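Side-chain contact in synaptic vesicle glycoprotein 2C (Homo sapiens, PDB 5JLV), which belongs to the SV2 family of synaptic vesicle membrane glycoproteins, whose luminal domain is known as a receptor for botulinum neurotoxin A: residues 35-39 and 40-44. Residues are numbered along the deposited sequence; the frame is centred on the assembly and turned at random.
Sequences FTMEN and QIHTG
Met37 and Gln40 make the main van der Waals contact round this corner of the chain, their side chains crossing at about a right angle. The methylene CG of Met37 lies against the amide of Gln40, 3.3 Å from OE1 and 3.7 Å from CD. With its CG beside the backbone N (chi1 -65°) and the chain extended beyond it, Gln40 brings its amide over the Met37 side chain; on the way CG passes 3.3 Å from the Glu38 carbonyl O. Asn39, with positive phi (52°), turns the backbone between strands 37-38 and 40-43, which open two parallel sheets on different faces of the right-handed beta-helix typical of pentapeptide-repeat domains. Backbone hydrogen bonds tie Met37 to Lys56 and Lys58, and Gln40 and His42 to Thr61, in the next coil. Within strand 40-43 the side chains of Gln40 and His42 are joined by a hydrogen bond: His42 NE2 donates to Gln40 OE1 at 2.8 Å, a bent bond (139° at the hydrogen) that meets a lone pair in the carbonyl plane and would leave ND1 as the unprotonated nitrogen if the ring is neutral. Sulfur and imidazole meet more loosely, Met37 SD standing 4.2 Å from His42 NE2 and oblique to the ring, while Phe62 packs against the same imidazole.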
loop_
_atom_site.group_PDB
_atom_site.type_symbol
_atom_site.label_atom_id
_atom_site.label_comp_id
_atom_site.label_asym_id
_atom_site.label_seq_id
_atom_site.Cartn_x
_atom_site.Cartn_y
_atom_site.Cartn_z
ATOM N N PHE C 35 9.215 -36.221 -6.809
ATOM C CA PHE C 35 10.220 -37.256 -7.049
ATOM C C PHE C 35 11.350 -36.698 -7.909
ATOM O O PHE C 35 11.172 -35.680 -8.593
ATOM C CB PHE C 35 9.590 -38.482 -7.739
ATOM C CG PHE C 35 8.591 -38.134 -8.818
ATOM C CD1 PHE C 35 7.222 -38.041 -8.521
ATOM C CD2 PHE C 35 9.005 -37.909 -10.128
ATOM C CE1 PHE C 35 6.298 -37.723 -9.507
ATOM C CE2 PHE C 35 8.078 -37.592 -11.119
ATOM C CZ PHE C 35 6.726 -37.500 -10.808
ATOM N N THR C 36 12.502 -37.363 -7.875
ATOM C CA THR C 36 13.660 -36.942 -8.666
ATOM C C THR C 36 13.283 -36.759 -10.141
ATOM O O THR C 36 12.584 -37.588 -10.716
ATOM C CB THR C 36 14.835 -37.944 -8.531
ATOM O OG1 THR C 36 15.247 -38.022 -7.158
ATOM C CG2 THR C 36 16.031 -37.522 -9.395
ATOM N N MET C 37 13.713 -35.640 -10.720
ATOM C CA MET C 37 13.627 -35.419 -12.163
ATOM C C MET C 37 15.056 -35.340 -12.717
ATOM O O MET C 37 15.874 -34.543 -12.245
ATOM C CB MET C 37 12.844 -34.137 -12.469
ATOM C CG MET C 37 12.241 -34.081 -13.869
ATOM S SD MET C 37 11.232 -32.605 -14.173
ATOM C CE MET C 37 10.007 -32.759 -12.870
ATOM N N GLU C 38 15.353 -36.174 -13.709
ATOM C CA GLU C 38 16.728 -36.405 -14.117
ATOM C C GLU C 38 16.869 -36.584 -15.630
ATOM O O GLU C 38 16.089 -37.304 -16.257
ATOM C CB GLU C 38 17.275 -37.625 -13.380
ATOM C CG GLU C 38 18.790 -37.738 -13.359
ATOM C CD GLU C 38 19.285 -38.817 -12.411
ATOM O OE1 GLU C 38 18.447 -39.514 -11.793
ATOM O OE2 GLU C 38 20.517 -38.968 -12.284
ATOM N N ASN C 39 17.874 -35.913 -16.202
ATOM C CA ASN C 39 18.251 -36.054 -17.619
ATOM C C ASN C 39 17.086 -35.877 -18.583
ATOM O O ASN C 39 16.738 -36.796 -19.322
ATOM C CB ASN C 39 18.966 -37.389 -17.872
ATOM C CG ASN C 39 20.255 -37.515 -17.087
ATOM O OD1 ASN C 39 20.328 -38.267 -16.117
ATOM N ND2 ASN C 39 21.280 -36.767 -17.496
ATOM N N GLN C 40 16.487 -34.688 -18.559
ATOM C CA GLN C 40 15.324 -34.382 -19.383
ATOM C C GLN C 40 15.421 -32.981 -19.945
ATOM O O GLN C 40 15.942 -32.074 -19.288
ATOM C CB GLN C 40 14.030 -34.486 -18.567
ATOM C CG GLN C 40 13.681 -35.877 -18.064
ATOM C CD GLN C 40 12.548 -35.850 -17.055
ATOM O OE1 GLN C 40 11.777 -34.888 -16.999
ATOM N NE2 GLN C 40 12.448 -36.894 -16.244
ATOM N N ILE C 41 14.894 -32.802 -21.153
ATOM C CA ILE C 41 14.726 -31.474 -21.737
ATOM C C ILE C 41 13.261 -31.258 -22.126
ATOM O O ILE C 41 12.676 -32.070 -22.836
ATOM C CB ILE C 41 15.633 -31.266 -22.968
ATOM C CG1 ILE C 41 17.112 -31.436 -22.578
ATOM C CG2 ILE C 41 15.390 -29.888 -23.581
ATOM C CD1 ILE C 41 18.034 -31.721 -23.742
ATOM N N HIS C 42 12.679 -30.163 -21.649
ATOM C CA HIS C 42 11.276 -29.843 -21.927
ATOM C C HIS C 42 11.205 -28.508 -22.637
ATOM O O HIS C 42 11.752 -27.517 -22.148
ATOM C CB HIS C 42 10.475 -29.769 -20.625
ATOM C CG HIS C 42 10.534 -31.020 -19.805
ATOM N ND1 HIS C 42 9.842 -32.161 -20.143
ATOM C CD2 HIS C 42 11.186 -31.302 -18.653
ATOM C CE1 HIS C 42 10.072 -33.098 -19.238
ATOM N NE2 HIS C 42 10.883 -32.600 -18.322
ATOM N N THR C 43 10.538 -28.471 -23.787
ATOM C CA THR C 43 10.481 -27.251 -24.598
ATOM C C THR C 43 9.044 -26.849 -24.931
ATOM O O THR C 43 8.218 -27.701 -25.226
ATOM C CB THR C 43 11.294 -27.411 -25.900
ATOM O OG1 THR C 43 12.637 -27.784 -25.574
ATOM C CG2 THR C 43 11.322 -26.102 -26.705
ATOM N N GLY C 44 8.763 -25.547 -24.871
ATOM C CA GLY C 44 7.518 -24.983 -25.409
ATOM C C GLY C 44 6.241 -25.305 -24.642
ATOM O O GLY C 44 5.141 -25.176 -25.177
#